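Local coordinates for protein interleukin 22 (Danio rerio, PDB 4O6K) that probably acts as a secreted helical cytokine of the IL-10 family, signalling through cell-surface receptors in immune defence, as human interleukin-22 does, at residues K56-H61 / G128-L133; C49-I54 / Y134-E139; R109-S114 / A120-K125; T20-N25 / D70-M75. All coordinates share one frame; numbering follows the deposited sequence.

Interaction 1 of 4, residues K56-H61 / G128-L133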
loop_
_atom_site.group_PDB
_atom_site.type_symbol
_atom_site.label_atom_id
_atom_site.label_comp_id
_atom_site.label_asym_id
_atom_site.label_seq_id
_atom_site.Cartn_x
_atom_site.Cartn_y
_atom_site.Cartn_z
ATOM N N LYS A 56 -0.422 4.355 4.921
ATOM C CA LYS A 56 0.347 5.031 5.962
ATOM C C LYS A 56 1.333 4.083 6.622
ATOM O O LYS A 56 2.506 4.412 6.809
ATOM C CB LYS A 56 -0.589 5.594 7.031
ATOM C CG LYS A 56 0.110 6.301 8.182
ATOM C CD LYS A 56 -0.910 7.043 9.033
ATOM C CE LYS A 56 -0.245 7.763 10.194
ATOM N NZ LYS A 56 0.806 8.694 9.695
ATOM N N TYR A 57 0.839 2.899 6.966
ATOM C CA TYR A 57 1.655 1.862 7.581
ATOM C C TYR A 57 2.749 1.391 6.630
ATOM O O TYR A 57 3.871 1.109 7.052
ATOM C CB TYR A 57 0.784 0.686 8.020
ATOM C CG TYR A 57 1.449 -0.219 9.030
ATOM C CD1 TYR A 57 1.385 0.065 10.389
ATOM C CD2 TYR A 57 2.142 -1.352 8.630
ATOM C CE1 TYR A 57 1.990 -0.756 11.321
ATOM C CE2 TYR A 57 2.752 -2.179 9.555
ATOM C CZ TYR A 57 2.673 -1.877 10.900
ATOM O OH TYR A 57 3.279 -2.695 11.827
ATOM N N TYR A 58 2.408 1.302 5.347
ATOM C CA TYR A 58 3.363 0.930 4.307
ATOM C C TYR A 58 4.538 1.899 4.240
ATOM O O TYR A 58 5.693 1.482 4.159
ATOM C CB TYR A 58 2.670 0.867 2.944
ATOM C CG TYR A 58 2.415 -0.533 2.436
ATOM C CD1 TYR A 58 1.363 -1.293 2.931
ATOM C CD2 TYR A 58 3.224 -1.093 1.457
ATOM C CE1 TYR A 58 1.127 -2.573 2.464
ATOM C CE2 TYR A 58 2.997 -2.371 0.985
ATOM C CZ TYR A 58 1.949 -3.107 1.492
ATOM O OH TYR A 58 1.721 -4.380 1.024
ATOM N N VAL A 59 4.232 3.191 4.270
ATOM C CA VAL A 59 5.255 4.227 4.183
ATOM C C VAL A 59 6.192 4.170 5.387
ATOM O O VAL A 59 7.405 4.327 5.251
ATOM C CB VAL A 59 4.618 5.630 4.087
ATOM C CG1 VAL A 59 5.679 6.715 4.192
ATOM C CG2 VAL A 59 3.841 5.769 2.786
ATOM N N ASN A 60 5.621 3.928 6.562
ATOM C CA ASN A 60 6.396 3.880 7.797
ATOM C C ASN A 60 7.198 2.592 7.986
ATOM O O ASN A 60 8.303 2.625 8.526
ATOM C CB ASN A 60 5.472 4.084 9.001
ATOM C CG ASN A 60 4.984 5.513 9.124
ATOM O OD1 ASN A 60 5.678 6.454 8.737
ATOM N ND2 ASN A 60 3.784 5.685 9.664
ATOM N N HIS A 61 6.654 1.463 7.542
ATOM C CA HIS A 61 7.260 0.170 7.857
ATOM C C HIS A 61 7.796 -0.590 6.649
ATOM O O HIS A 61 8.953 -1.010 6.637
ATOM C CB HIS A 61 6.248 -0.722 8.583
ATOM C CG HIS A 61 5.927 -0.271 9.974
ATOM N ND1 HIS A 61 5.033 0.743 10.240
ATOM C CD2 HIS A 61 6.372 -0.708 11.176
ATOM C CE1 HIS A 61 4.946 0.916 11.547
ATOM N NE2 HIS A 61 5.747 0.049 12.137
ATOM N N GLY A 128 5.896 -6.490 -2.596
ATOM C CA GLY A 128 5.308 -7.026 -3.810
ATOM C C GLY A 128 3.814 -6.783 -3.897
ATOM O O GLY A 128 3.228 -6.844 -4.979
ATOM N N GLU A 129 3.192 -6.511 -2.755
ATOM C CA GLU A 129 1.754 -6.281 -2.704
ATOM C C GLU A 129 1.391 -4.801 -2.804
ATOM O O GLU A 129 0.213 -4.452 -2.839
ATOM C CB GLU A 129 1.178 -6.867 -1.412
ATOM C CG GLU A 129 1.358 -8.372 -1.282
ATOM C CD GLU A 129 0.661 -8.939 -0.061
ATOM O OE1 GLU A 129 -0.311 -8.317 0.413
ATOM O OE2 GLU A 129 1.084 -10.008 0.428
ATOM N N THR A 130 2.400 -3.937 -2.862
ATOM C CA THR A 130 2.171 -2.494 -2.914
ATOM C C THR A 130 1.370 -2.088 -4.149
ATOM O O THR A 130 0.505 -1.214 -4.081
ATOM C CB THR A 130 3.496 -1.707 -2.900
ATOM O OG1 THR A 130 4.366 -2.243 -1.897
ATOM C CG2 THR A 130 3.239 -0.238 -2.610
ATOM N N ASN A 131 1.669 -2.731 -5.273
ATOM C CA ASN A 131 0.966 -2.482 -6.526
ATOM C C ASN A 131 -0.533 -2.734 -6.370
ATOM O O ASN A 131 -1.355 -1.976 -6.885
ATOM C CB ASN A 131 1.545 -3.361 -7.639
ATOM C CG ASN A 131 1.103 -2.929 -9.028
ATOM O OD1 ASN A 131 1.522 -3.511 -10.028
ATOM N ND2 ASN A 131 0.278 -1.890 -9.098
ATOM N N THR A 132 -0.875 -3.806 -5.662
ATOM C CA THR A 132 -2.269 -4.162 -5.404
ATOM C C THR A 132 -2.965 -3.119 -4.525
ATOM O O THR A 132 -4.128 -2.778 -4.749
ATOM C CB THR A 132 -2.372 -5.549 -4.734
ATOM O OG1 THR A 132 -1.822 -6.544 -5.608
ATOM C CG2 THR A 132 -3.823 -5.900 -4.424
ATOM N N LEU A 133 -2.246 -2.619 -3.525
ATOM C CA LEU A 133 -2.766 -1.576 -2.645
ATOM C C LEU A 133 -3.072 -0.308 -3.437
ATOM O O LEU A 133 -4.082 0.355 -3.205
ATOM C CB LEU A 133 -1.770 -1.277 -1.522
ATOM C CG LEU A 133 -2.140 -0.192 -0.506
ATOM C CD1 LEU A 133 -3.485 -0.489 0.150
ATOM C CD2 LEU A 133 -1.048 -0.060 0.541
#

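Interaction 2 of 4, residues C49-I54 / Y134-E139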
loop_
_atom_site.group_PDB
_atom_site.type_symbol
_atom_site.label_atom_id
_atom_site.label_comp_id
_atom_site.label_asym_id
_atom_site.label_seq_id
_atom_site.Cartn_x
_atom_site.Cartn_y
_atom_site.Cartn_z
ATOM N N CYS A 49 -10.374 5.428 2.603
ATOM C CA CYS A 49 -9.679 5.836 3.818
ATOM C C CYS A 49 -9.123 4.641 4.589
ATOM O O CYS A 49 -8.116 4.765 5.284
ATOM C CB CYS A 49 -10.608 6.660 4.709
ATOM S SG CYS A 49 -11.036 8.281 4.032
ATOM N N ILE A 50 -9.783 3.491 4.474
ATOM C CA ILE A 50 -9.274 2.266 5.086
ATOM C C ILE A 50 -7.937 1.877 4.464
ATOM O O ILE A 50 -6.965 1.611 5.173
ATOM C CB ILE A 50 -10.263 1.093 4.938
ATOM C CG1 ILE A 50 -11.471 1.290 5.854
ATOM C CG2 ILE A 50 -9.582 -0.221 5.280
ATOM C CD1 ILE A 50 -12.611 0.334 5.579
ATOM N N ASN A 51 -7.888 1.861 3.137
ATOM C CA ASN A 51 -6.662 1.525 2.428
ATOM C C ASN A 51 -5.610 2.618 2.580
ATOM O O ASN A 51 -4.410 2.346 2.548
ATOM C CB ASN A 51 -6.950 1.273 0.946
ATOM C CG ASN A 51 -7.609 -0.070 0.701
ATOM O OD1 ASN A 51 -6.993 -1.119 0.888
ATOM N ND2 ASN A 51 -8.867 -0.044 0.277
ATOM N N ALA A 52 -6.066 3.856 2.747
ATOM C CA ALA A 52 -5.167 4.982 2.964
ATOM C C ALA A 52 -4.431 4.850 4.290
ATOM O O ALA A 52 -3.296 5.305 4.433
ATOM C CB ALA A 52 -5.938 6.292 2.918
ATOM N N ARG A 53 -5.084 4.222 5.260
ATOM C CA ARG A 53 -4.488 4.030 6.571
ATOM C C ARG A 53 -3.444 2.921 6.483
ATOM O O ARG A 53 -2.410 2.965 7.152
ATOM C CB ARG A 53 -5.557 3.688 7.610
ATOM C CG ARG A 53 -5.134 4.007 9.026
ATOM C CD ARG A 53 -5.019 5.522 9.134
ATOM N NE ARG A 53 -4.264 5.986 10.289
ATOM C CZ ARG A 53 -4.471 7.161 10.876
ATOM N NH1 ARG A 53 -5.405 7.977 10.407
ATOM N NH2 ARG A 53 -3.744 7.524 11.924
ATOM N N ILE A 54 -3.740 1.919 5.660
ATOM C CA ILE A 54 -2.797 0.845 5.369
ATOM C C ILE A 54 -1.593 1.394 4.604
ATOM O O ILE A 54 -0.454 0.977 4.828
ATOM C CB ILE A 54 -3.469 -0.283 4.554
ATOM C CG1 ILE A 54 -4.561 -0.961 5.385
ATOM C CG2 ILE A 54 -2.444 -1.308 4.095
ATOM C CD1 ILE A 54 -5.343 -2.016 4.626
ATOM N N TYR A 134 -2.183 0.018 -4.371
ATOM C CA TYR A 134 -2.341 1.177 -5.243
ATOM C C TYR A 134 -3.606 1.049 -6.084
ATOM O O TYR A 134 -4.316 2.026 -6.319
ATOM C CB TYR A 134 -1.120 1.316 -6.152
ATOM C CG TYR A 134 -0.760 2.734 -6.523
ATOM C CD1 TYR A 134 -0.345 3.641 -5.559
ATOM C CD2 TYR A 134 -0.802 3.158 -7.847
ATOM C CE1 TYR A 134 -0.002 4.935 -5.897
ATOM C CE2 TYR A 134 -0.457 4.449 -8.194
ATOM C CZ TYR A 134 -0.058 5.333 -7.213
ATOM O OH TYR A 134 0.286 6.622 -7.547
ATOM N N HIS A 135 -3.871 -0.175 -6.528
ATOM C CA HIS A 135 -5.073 -0.499 -7.284
ATOM C C HIS A 135 -6.336 -0.298 -6.449
ATOM O O HIS A 135 -7.341 0.217 -6.943
ATOM C CB HIS A 135 -4.982 -1.943 -7.788
ATOM C CG HIS A 135 -6.308 -2.612 -7.972
ATOM N ND1 HIS A 135 -7.301 -2.102 -8.780
ATOM C CD2 HIS A 135 -6.801 -3.760 -7.449
ATOM C CE1 HIS A 135 -8.349 -2.904 -8.744
ATOM N NE2 HIS A 135 -8.072 -3.918 -7.944
ATOM N N TYR A 136 -6.279 -0.710 -5.187
ATOM C CA TYR A 136 -7.388 -0.514 -4.259
ATOM C C TYR A 136 -7.690 0.970 -4.080
ATOM O O TYR A 136 -8.846 1.392 -4.121
ATOM C CB TYR A 136 -7.080 -1.157 -2.906
ATOM C CG TYR A 136 -7.070 -2.670 -2.933
ATOM C CD1 TYR A 136 -7.489 -3.368 -4.059
ATOM C CD2 TYR A 136 -6.644 -3.399 -1.831
ATOM C CE1 TYR A 136 -7.482 -4.749 -4.087
ATOM C CE2 TYR A 136 -6.633 -4.780 -1.850
ATOM C CZ TYR A 136 -7.053 -5.450 -2.980
ATOM O OH TYR A 136 -7.044 -6.824 -3.003
ATOM N N LEU A 137 -6.635 1.751 -3.877
ATOM C CA LEU A 137 -6.747 3.197 -3.744
ATOM C C LEU A 137 -7.309 3.825 -5.015
ATOM O O LEU A 137 -8.202 4.666 -4.956
ATOM C CB LEU A 137 -5.386 3.808 -3.410
ATOM C CG LEU A 137 -4.831 3.427 -2.037
ATOM C CD1 LEU A 137 -3.357 3.775 -1.936
ATOM C CD2 LEU A 137 -5.625 4.117 -0.941
ATOM N N PHE A 138 -6.771 3.414 -6.158
ATOM C CA PHE A 138 -7.213 3.926 -7.453
ATOM C C PHE A 138 -8.725 3.800 -7.628
ATOM O O PHE A 138 -9.389 4.750 -8.031
ATOM C CB PHE A 138 -6.493 3.188 -8.588
ATOM C CG PHE A 138 -6.755 3.759 -9.958
ATOM C CD1 PHE A 138 -7.873 3.377 -10.684
ATOM C CD2 PHE A 138 -5.878 4.670 -10.522
ATOM C CE1 PHE A 138 -8.112 3.894 -11.943
ATOM C CE2 PHE A 138 -6.113 5.191 -11.780
ATOM C CZ PHE A 138 -7.231 4.802 -12.490
ATOM N N GLU A 139 -9.264 2.626 -7.320
ATOM C CA GLU A 139 -10.682 2.366 -7.538
ATOM C C GLU A 139 -11.579 2.952 -6.448
ATOM O O GLU A 139 -12.632 3.513 -6.743
ATOM C CB GLU A 139 -10.926 0.860 -7.669
ATOM C CG GLU A 139 -10.184 0.242 -8.841
ATOM C CD GLU A 139 -10.864 -0.994 -9.387
ATOM O OE1 GLU A 139 -11.853 -1.454 -8.779
ATOM O OE2 GLU A 139 -10.413 -1.502 -10.435
#

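Interaction 3 of 4, residues R109-S114 / A120-K125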
loop_
_atom_site.group_PDB
_atom_site.type_symbol
_atom_site.label_atom_id
_atom_site.label_comp_id
_atom_site.label_asym_id
_atom_site.label_seq_id
_atom_site.Cartn_x
_atom_site.Cartn_y
_atom_site.Cartn_z
ATOM N N ARG A 109 -1.474 -7.172 11.935
ATOM C CA ARG A 109 -1.415 -8.462 12.583
ATOM C C ARG A 109 -0.714 -9.496 11.749
ATOM O O ARG A 109 0.180 -10.112 12.206
ATOM C CB ARG A 109 -2.813 -8.951 12.956
ATOM C CG ARG A 109 -2.868 -10.317 13.601
ATOM C CD ARG A 109 -4.182 -10.556 14.292
ATOM N NE ARG A 109 -5.263 -10.707 13.361
ATOM C CZ ARG A 109 -6.190 -9.813 13.166
ATOM N NH1 ARG A 109 -6.156 -8.702 13.819
ATOM N NH2 ARG A 109 -7.122 -10.029 12.309
ATOM N N ASN A 110 -1.118 -9.673 10.520
ATOM C CA ASN A 110 -0.535 -10.627 9.581
ATOM C C ASN A 110 0.900 -10.276 9.195
ATOM O O ASN A 110 1.728 -11.164 8.986
ATOM C CB ASN A 110 -1.416 -10.754 8.338
ATOM C CG ASN A 110 -2.741 -11.432 8.638
ATOM O OD1 ASN A 110 -2.903 -12.062 9.684
ATOM N ND2 ASN A 110 -3.693 -11.311 7.723
ATOM N N TYR A 111 1.190 -8.983 9.096
ATOM C CA TYR A 111 2.525 -8.531 8.723
ATOM C C TYR A 111 3.479 -8.820 9.872
ATOM O O TYR A 111 4.596 -9.293 9.662
ATOM C CB TYR A 111 2.527 -7.039 8.379
ATOM C CG TYR A 111 3.877 -6.498 7.965
ATOM C CD1 TYR A 111 4.470 -6.889 6.771
ATOM C CD2 TYR A 111 4.556 -5.587 8.765
ATOM C CE1 TYR A 111 5.703 -6.393 6.388
ATOM C CE2 TYR A 111 5.789 -5.087 8.390
ATOM C CZ TYR A 111 6.358 -5.492 7.201
ATOM O OH TYR A 111 7.583 -4.995 6.825
ATOM N N HIS A 112 3.029 -8.526 11.087
ATOM C CA HIS A 112 3.806 -8.821 12.283
ATOM C C HIS A 112 4.028 -10.322 12.439
ATOM O O HIS A 112 5.125 -10.762 12.776
ATOM C CB HIS A 112 3.115 -8.266 13.528
ATOM C CG HIS A 112 3.906 -8.450 14.783
ATOM N ND1 HIS A 112 3.620 -9.437 15.704
ATOM C CD2 HIS A 112 4.984 -7.788 15.265
ATOM C CE1 HIS A 112 4.481 -9.367 16.702
ATOM N NE2 HIS A 112 5.322 -8.375 16.460
ATOM N N ALA A 113 2.975 -11.100 12.192
ATOM C CA ALA A 113 3.054 -12.556 12.261
ATOM C C ALA A 113 4.086 -13.096 11.277
ATOM O O ALA A 113 4.761 -14.088 11.550
ATOM C CB ALA A 113 1.690 -13.174 11.993
ATOM N N SER A 114 4.200 -12.435 10.130
ATOM C CA SER A 114 5.134 -12.852 9.092
ATOM C C SER A 114 6.539 -12.361 9.419
ATOM O O SER A 114 7.528 -13.030 9.121
ATOM C CB SER A 114 4.690 -12.327 7.726
ATOM O OG SER A 114 5.585 -12.735 6.707
ATOM N N ALA A 120 12.985 -10.020 6.518
ATOM C CA ALA A 120 13.339 -9.695 5.141
ATOM C C ALA A 120 12.332 -10.276 4.154
ATOM O O ALA A 120 11.985 -9.637 3.160
ATOM C CB ALA A 120 14.740 -10.197 4.826
ATOM N N ALA A 121 11.866 -11.489 4.432
ATOM C CA ALA A 121 10.880 -12.140 3.577
ATOM C C ALA A 121 9.515 -11.476 3.723
ATOM O O ALA A 121 8.745 -11.400 2.766
ATOM C CB ALA A 121 10.789 -13.623 3.904
ATOM N N ALA A 122 9.224 -10.997 4.929
ATOM C CA ALA A 122 7.972 -10.302 5.195
ATOM C C ALA A 122 7.940 -8.951 4.490
ATOM O O ALA A 122 6.919 -8.559 3.925
ATOM C CB ALA A 122 7.770 -10.125 6.692
ATOM N N ARG A 123 9.063 -8.241 4.535
ATOM C CA ARG A 123 9.183 -6.954 3.862
ATOM C C ARG A 123 9.037 -7.120 2.353
ATOM O O ARG A 123 8.272 -6.398 1.716
ATOM C CB ARG A 123 10.523 -6.294 4.199
ATOM C CG ARG A 123 10.557 -5.635 5.571
ATOM C CD ARG A 123 11.673 -4.607 5.680
ATOM N NE ARG A 123 11.548 -3.540 4.690
ATOM C CZ ARG A 123 12.374 -2.501 4.607
ATOM N NH1 ARG A 123 13.385 -2.386 5.457
ATOM N NH2 ARG A 123 12.187 -1.576 3.676
ATOM N N ASN A 124 9.764 -8.082 1.792
ATOM C CA ASN A 124 9.702 -8.361 0.360
ATOM C C ASN A 124 8.300 -8.742 -0.101
ATOM O O ASN A 124 7.862 -8.346 -1.182
ATOM C CB ASN A 124 10.683 -9.477 -0.007
ATOM C CG ASN A 124 12.118 -8.996 -0.067
ATOM O OD1 ASN A 124 12.382 -7.819 -0.309
ATOM N ND2 ASN A 124 13.057 -9.909 0.156
ATOM N N LYS A 125 7.601 -9.513 0.726
ATOM C CA LYS A 125 6.250 -9.957 0.402
ATOM C C LYS A 125 5.274 -8.785 0.352
ATOM O O LYS A 125 4.511 -8.644 -0.603
ATOM C CB LYS A 125 5.772 -10.998 1.415
ATOM C CG LYS A 125 4.445 -11.641 1.055
ATOM C CD LYS A 125 4.079 -12.743 2.034
ATOM C CE LYS A 125 2.856 -13.507 1.563
ATOM N NZ LYS A 125 3.038 -14.038 0.185
#

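Interaction 4 of 4, residues T20-N25 / D70-M75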
loop_
_atom_site.group_PDB
_atom_site.type_symbol
_atom_site.label_atom_id
_atom_site.label_comp_id
_atom_site.label_asym_id
_atom_site.label_seq_id
_atom_site.Cartn_x
_atom_site.Cartn_y
_atom_site.Cartn_z
ATOM N N THR A 20 7.311 -5.093 -7.699
ATOM C CA THR A 20 6.665 -6.377 -7.630
ATOM C C THR A 20 7.450 -7.483 -8.296
ATOM O O THR A 20 7.667 -8.486 -7.717
ATOM C CB THR A 20 5.223 -6.326 -8.190
ATOM O OG1 THR A 20 4.443 -5.450 -7.397
ATOM C CG2 THR A 20 4.605 -7.643 -8.161
ATOM N N ASP A 21 7.915 -7.223 -9.495
ATOM C CA ASP A 21 8.686 -8.185 -10.275
ATOM C C ASP A 21 9.966 -8.582 -9.542
ATOM O O ASP A 21 10.350 -9.751 -9.532
ATOM C CB ASP A 21 9.029 -7.616 -11.653
ATOM C CG ASP A 21 9.575 -8.670 -12.597
ATOM O OD1 ASP A 21 9.171 -9.844 -12.473
ATOM O OD2 ASP A 21 10.413 -8.325 -13.457
ATOM N N THR A 22 10.602 -7.635 -8.898
ATOM C CA THR A 22 11.827 -7.846 -8.144
ATOM C C THR A 22 11.556 -8.675 -6.893
ATOM O O THR A 22 12.124 -9.660 -6.702
ATOM C CB THR A 22 12.499 -6.485 -7.761
ATOM O OG1 THR A 22 12.929 -5.814 -8.908
ATOM C CG2 THR A 22 13.641 -6.664 -6.891
ATOM N N ALA A 23 10.646 -8.223 -6.056
ATOM C CA ALA A 23 10.259 -8.898 -4.863
ATOM C C ALA A 23 9.870 -10.323 -5.151
ATOM O O ALA A 23 10.182 -11.168 -4.392
ATOM C CB ALA A 23 9.113 -8.181 -4.203
ATOM N N ARG A 24 9.173 -10.578 -6.241
ATOM C CA ARG A 24 8.626 -11.887 -6.480
ATOM C C ARG A 24 9.592 -12.845 -7.200
ATOM O O ARG A 24 9.381 -14.035 -7.245
ATOM C CB ARG A 24 7.257 -11.792 -7.137
ATOM C CG ARG A 24 7.270 -12.008 -8.606
ATOM C CD ARG A 24 5.886 -12.082 -9.195
ATOM N NE ARG A 24 6.004 -12.400 -10.595
ATOM C CZ ARG A 24 6.018 -13.620 -11.101
ATOM N NH1 ARG A 24 5.937 -14.713 -10.339
ATOM N NH2 ARG A 24 6.129 -13.748 -12.386
ATOM N N ASN A 25 10.647 -12.285 -7.746
ATOM C CA ASN A 25 11.771 -13.061 -8.205
ATOM C C ASN A 25 12.709 -13.430 -7.057
ATOM O O ASN A 25 13.885 -13.497 -7.264
ATOM C CB ASN A 25 12.535 -12.282 -9.266
ATOM C CG ASN A 25 13.397 -13.156 -10.122
ATOM O OD1 ASN A 25 12.930 -14.103 -10.700
ATOM N ND2 ASN A 25 14.657 -12.823 -10.217
ATOM N N ASP A 70 17.536 -0.161 -0.654
ATOM C CA ASP A 70 17.802 0.818 -1.703
ATOM C C ASP A 70 18.571 0.175 -2.851
ATOM O O ASP A 70 18.362 0.504 -4.019
ATOM C CB ASP A 70 18.571 2.015 -1.146
ATOM C CG ASP A 70 17.671 2.993 -0.416
ATOM O OD1 ASP A 70 16.439 2.926 -0.612
ATOM O OD2 ASP A 70 18.196 3.827 0.351
ATOM N N MET A 71 19.466 -0.746 -2.502
ATOM C CA MET A 71 20.247 -1.482 -3.487
ATOM C C MET A 71 19.345 -2.401 -4.302
ATOM O O MET A 71 19.376 -2.388 -5.532
ATOM C CB MET A 71 21.346 -2.299 -2.801
ATOM C CG MET A 71 22.571 -1.501 -2.384
ATOM S SD MET A 71 23.766 -2.516 -1.489
ATOM C CE MET A 71 24.005 -3.864 -2.645
ATOM N N LYS A 72 18.544 -3.201 -3.604
ATOM C CA LYS A 72 17.627 -4.131 -4.254
ATOM C C LYS A 72 16.479 -3.440 -4.984
ATOM O O LYS A 72 16.019 -3.911 -6.026
ATOM C CB LYS A 72 17.049 -5.112 -3.237
ATOM C CG LYS A 72 16.207 -6.184 -3.891
ATOM C CD LYS A 72 15.696 -7.213 -2.916
ATOM C CE LYS A 72 15.051 -8.340 -3.685
ATOM N NZ LYS A 72 16.006 -8.901 -4.680
ATOM N N TYR A 73 16.024 -2.317 -4.442
ATOM C CA TYR A 73 14.914 -1.588 -5.034
ATOM C C TYR A 73 15.323 -0.142 -5.259
ATOM O O TYR A 73 15.030 0.718 -4.434
ATOM C CB TYR A 73 13.676 -1.638 -4.133
ATOM C CG TYR A 73 13.200 -3.027 -3.766
ATOM C CD1 TYR A 73 12.455 -3.794 -4.654
ATOM C CD2 TYR A 73 13.479 -3.561 -2.514
ATOM C CE1 TYR A 73 12.016 -5.061 -4.308
ATOM C CE2 TYR A 73 13.044 -4.822 -2.160
ATOM C CZ TYR A 73 12.314 -5.568 -3.059
ATOM O OH TYR A 73 11.880 -6.825 -2.704
ATOM N N PRO A 74 16.013 0.130 -6.376
ATOM C CA PRO A 74 16.487 1.486 -6.667
ATOM C C PRO A 74 15.359 2.514 -6.714
ATOM O O PRO A 74 15.607 3.704 -6.525
ATOM C CB PRO A 74 17.138 1.338 -8.047
ATOM C CG PRO A 74 17.542 -0.094 -8.116
ATOM C CD PRO A 74 16.452 -0.837 -7.399
ATOM N N MET A 75 14.137 2.055 -6.963
ATOM C CA MET A 75 12.992 2.949 -7.084
ATOM C C MET A 75 12.235 3.178 -5.771
ATOM O O MET A 75 11.372 4.053 -5.705
ATOM C CB MET A 75 12.019 2.407 -8.134
ATOM C CG MET A 75 11.301 1.140 -7.707
ATOM S SD MET A 75 12.378 -0.302 -7.570
ATOM C CE MET A 75 12.749 -0.610 -9.294
HETATM O O HOH W 1 14.407 -3.695 -8.091
#

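Interaction 1 of 4, residues K56-H61 / G128-L133
Tyr58 reaches from helix 47-62 to the start of helix 130-140 and makes every contact between 56-61 and 128-133. The apolar part is a CH-pi contact: Leu133 CD2 lies over one face of the Tyr58 ring, 3.9 Å from its centroid and displaced toward CD1. Leu133 has CG anti to its backbone N (chi1 179°), which brings the isobutyl group back along the ring. The two hydroxyls make no bond across the contact; each finds its acceptor just ahead of helix 130-140. Thr130 OG1 comes to the ring edge, 3.2 Å from Tyr58 CE2, and is hydrogen-bonded to Ile127 O. Beyond it the phenol passes Glu129, Tyr58 OH 3.5 Å from Glu129 CB, and bonds to Ala126 O, satisfying a buried hydroxyl at the end of helix 119-128. Tyr58 thus ties helix 47-62 to helix 119-128 and helix 130-140 in this all-helical cytokine. Phe107 of helix 102-117 meets the Tyr58 ring, while Thr130 packs on Leu16 of helix 10-24 and Leu83 of helix 76-93.

Interaction 2 of 4, residues C49-I54 / Y134-E139
Asn51 and Ala52 meet Tyr136 and Leu137 in a buried helix-helix packing contact, where 49-54 of helix 47-62 runs roughly antiparallel to 134-139 of helix 130-140. The short segments approach to 9.3 Å between axes, at 148° between their directions, and the Asn51 and Leu137 CA atoms come within 6.4 Å. Leu137 supplies the apolar seam through a single branch: its CD2 sits 3.7 Å from Asn51 CB and equally close to Ala52 N, with the Ala52 methyl slightly farther off. Chi1 of -66° swings Leu137 CG away from its carbonyl carbon and brings the branch nearer the partner helix. This is interior packing of the IL-10-type helical bundle, and Leu90 of helix 76-93 touches both Ala52 and Leu137. Alongside the seam, the Asn51 amide lies against Tyr136, its plane 51° from the ring. Asn51 OD1 meets the ring edge 3.6 Å from Tyr136 CD2, while ND2 is hydrogen-bonded to Ser47 O one turn earlier. With an alanine here, Ser47 O would probably lose this donor and the CD2 edge of Tyr136 some of its support. Tyr136 has its OH hydrogen-bonded to Arg32 and its ring against Phe37; a disulfide joins Cys49 to Cys94.

Interaction 3 of 4, residues R109-S114 / A120-K125
Tyr111 is the first residue of 109-114 to touch 120-125, and it does so with the outer half of its ring. CG stands anti to the backbone N (chi1 -179°), a torsion that carries the phenol out from the side of its helix toward the neighbouring one. The ring edge meets a backbone carbonyl, with Ala122 O near the ring plane, 3.5 Å from Tyr111 CE1. The Ala122 methyl lies farther from that same carbon, at 4.3 Å from Tyr111 CE1. At the end of the ring, Tyr111 OH rests 3.3 Å from Arg123 CG, against the aliphatic root of the arginine; ring and guanidinium planes are turned 69° apart. The rest of Arg123 bends at chi3 and leaves the contact, its NH2 hydrogen-bonded to Val62 O at the end of helix 47-62.

The two segments belong to a helical hairpin: helices 102-117 and 119-128 follow each other with a very short connection, and these parts of them run at 142° with axes 9.2 Å apart. One turn after Tyr111, close to the connection, Ser114 faces Ala122 directly. Their CA atoms are 5.5 Å apart, an approach suited to two small side chains, and Ser114 OG comes 3.4 Å from Ala122 CB. Leu33, from the loop after helix 10-24, touches both Tyr111 and Ser114 and also reaches Lys125.

Interaction 4 of 4, residues T20-N25 / D70-M75
Thr22 and Ala23, near the end of helix 10-24, receive the side chain of Tyr73, the residue at which the chain leaves helix 69-72. Thr22 CG2 lies 3.4 Å from Tyr73 CE1, approaching the ring obliquely. Beyond it Tyr73 OH settles against Ala23, 3.4 Å from Ala23 CB. The same threonine methyl meets Lys72, with Thr22 CG2 3.9 Å from Lys72 CE. With CG2 anti to the backbone N (chi1, measured to OG1, -66°), Thr22 turns its methyl to these partners and Thr22 OG1 to a water 2.7 Å away, besides a weak hydrogen bond to Ala18 O. That water donates to Lys72 O at 2.6 Å, bridging the segments. In the next shell, Asn124 OD1 of helix 119-128 is hydrogen-bonded to the phenol, and Glu26 forms a salt bridge with Lys72 NZ. A phenylalanine in place of Tyr73 would probably leave Asn124 OD1 without this partner and the ring less fixed beside Ala23. Methyl-ring packing thus joins the segments directly, while water and outside partners take up the polar groups.

How the interactions relate
Interactions 1 and 2 lie in the core, their centres 3 and 7 Å from that of the chain, and both pair helix 47-62 with helix 130-140; Leu133 packs on Asn51 and Ile54. Interactions 3 and 4 sit farther out, partly buried: one brings consecutive helices together through a serine-alanine approach and a tyrosine, the other admits a bridging water. No direct hydrogen bond joins the segments of any; packing does, with a CH-pi contact in 1. A tyrosine serves in each; the hydroxyls of Tyr58, Tyr136 and Tyr73 bond outside their segments, that of Tyr73 to Asn124 tying interaction 4 to 3. Thr20 links 4 to 1 through Gly128 O, whereas 2 touches neither 3 nor 4.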